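Fructooligosaccharide ABC transporter substrate-binding protein FusA (Streptococcus pneumoniae, PDB 5G5Y) binds short- and long-chain fructooligosaccharides such as kestose, nystose and inulin, preferring longer chains, and delivers them to an ABC importer. Local coordinates at residues Ala451-Ile454 / Asn458-Thr461. Residues are numbered along the deposited sequence; the frame is centred on the assembly and turned at random.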
loop_
_atom_site.group_PDB
_atom_site.type_symbol
_atom_site.label_atom_id
_atom_site.label_comp_id
_atom_site.label_asym_id
_atom_site.label_seq_id
_atom_site.Cartn_x
_atom_site.Cartn_y
_atom_site.Cartn_z
ATOM N N ALA A 451 10.868 -18.624 -10.326
ATOM C CA ALA A 451 11.428 -18.201 -11.602
ATOM C C ALA A 451 12.023 -19.426 -12.328
ATOM O O ALA A 451 11.807 -19.583 -13.531
ATOM C CB ALA A 451 12.482 -17.129 -11.385
ATOM N N GLU A 452 12.743 -20.284 -11.591
ATOM C CA GLU A 452 13.380 -21.483 -12.176
ATOM C C GLU A 452 12.364 -22.433 -12.712
ATOM O O GLU A 452 12.555 -23.019 -13.780
ATOM C CB GLU A 452 14.208 -22.258 -11.139
ATOM C CG GLU A 452 15.496 -21.574 -10.751
ATOM C CD GLU A 452 16.249 -22.300 -9.624
ATOM O OE1 GLU A 452 15.911 -23.476 -9.310
ATOM O OE2 GLU A 452 17.190 -21.662 -9.048
ATOM N N TRP A 453 11.272 -22.613 -11.977
ATOM C CA TRP A 453 10.220 -23.472 -12.419
ATOM C C TRP A 453 9.529 -23.004 -13.660
ATOM O O TRP A 453 8.967 -23.833 -14.388
ATOM C CB TRP A 453 9.204 -23.716 -11.320
ATOM C CG TRP A 453 9.796 -24.523 -10.180
ATOM C CD1 TRP A 453 10.744 -25.504 -10.246
ATOM C CD2 TRP A 453 9.429 -24.411 -8.815
ATOM N NE1 TRP A 453 11.001 -26.011 -8.982
ATOM C CE2 TRP A 453 10.179 -25.374 -8.092
ATOM C CE3 TRP A 453 8.498 -23.631 -8.135
ATOM C CZ2 TRP A 453 10.041 -25.538 -6.727
ATOM C CZ3 TRP A 453 8.365 -23.802 -6.757
ATOM C CH2 TRP A 453 9.102 -24.747 -6.078
ATOM N N ILE A 454 9.539 -21.699 -13.902
ATOM C CA ILE A 454 8.942 -21.144 -15.113
ATOM C C ILE A 454 9.920 -21.183 -16.302
ATOM O O ILE A 454 9.521 -21.573 -17.418
ATOM C CB ILE A 454 8.452 -19.703 -14.875
ATOM C CG1 ILE A 454 7.254 -19.743 -13.910
ATOM C CG2 ILE A 454 8.068 -19.029 -16.207
ATOM C CD1 ILE A 454 6.990 -18.425 -13.207
ATOM N N ASN A 458 10.542 -28.318 -14.200
ATOM C CA ASN A 458 10.843 -29.372 -13.189
ATOM C C ASN A 458 10.144 -29.224 -11.812
ATOM O O ASN A 458 10.560 -29.851 -10.844
ATOM C CB ASN A 458 12.362 -29.567 -12.979
ATOM C CG ASN A 458 12.727 -30.960 -12.422
ATOM O OD1 ASN A 458 12.107 -31.959 -12.757
ATOM N ND2 ASN A 458 13.758 -31.025 -11.579
ATOM N N ILE A 459 9.093 -28.426 -11.720
ATOM C CA ILE A 459 8.400 -28.258 -10.418
ATOM C C ILE A 459 7.881 -29.578 -9.813
ATOM O O ILE A 459 8.015 -29.788 -8.602
ATOM C CB ILE A 459 7.252 -27.209 -10.455
ATOM C CG1 ILE A 459 6.801 -26.872 -9.019
ATOM C CG2 ILE A 459 6.091 -27.642 -11.348
ATOM C CD1 ILE A 459 5.848 -25.680 -8.999
ATOM N N ASP A 460 7.333 -30.471 -10.630
ATOM C CA ASP A 460 6.747 -31.710 -10.073
ATOM C C ASP A 460 7.757 -32.475 -9.213
ATOM O O ASP A 460 7.422 -32.894 -8.115
ATOM C CB ASP A 460 6.159 -32.659 -11.139
ATOM C CG ASP A 460 4.889 -32.127 -11.778
ATOM O OD1 ASP A 460 4.194 -31.267 -11.189
ATOM O OD2 ASP A 460 4.577 -32.570 -12.907
ATOM N N THR A 461 8.999 -32.585 -9.672
ATOM C CA THR A 461 9.994 -33.371 -8.950
ATOM C C THR A 461 10.612 -32.622 -7.774
ATOM O O THR A 461 10.995 -33.237 -6.775
ATOM C CB THR A 461 11.058 -33.928 -9.929
ATOM O OG1 THR A 461 10.357 -34.730 -10.879
ATOM C CG2 THR A 461 12.065 -34.790 -9.220
HETATM O O HOH W 1 8.010 -26.374 -13.619
#
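At the short loop linking helix 429-455 to helix 459-472, Trp453 near the end of the first helix lies against Ile459 in the first turn of the second. Ile459 covers one face of the indole: its CG1 sits 3.7 Å from the centroid of the Trp453 six-membered ring, 16° off the normal, a CH-pi contact. CG1 stands anti to the backbone N of Ile459 (chi1 -168°), which carries the branch over the ring, and beyond it the methyl CD1 comes to 3.5 Å from Trp453 CE3. Over the pyrrole half CB and the backbone of Ile459 take over, with Ile459 CA 3.6 Å from Trp453 CD1. The two side chains cross at about a right angle.

The pair belongs to the helical C-terminal part of this solute-binding protein, the Trp453 side chain about 9 Å from that of Asp223, a calcium ligand. No direct hydrogen bond spans the segments; one water bridges the helix ends, donating to Trp453 O at 2.8 Å and accepting from Ile459 N at 3.0 Å. Glu462 accepts hydrogen bonds from Trp453 NE1 through OE1 and Asn458 ND2 through OE2, while Tyr466 packs edge-to-face with the indole. Helix 225-239 packs alongside, Val231 touching Trp453.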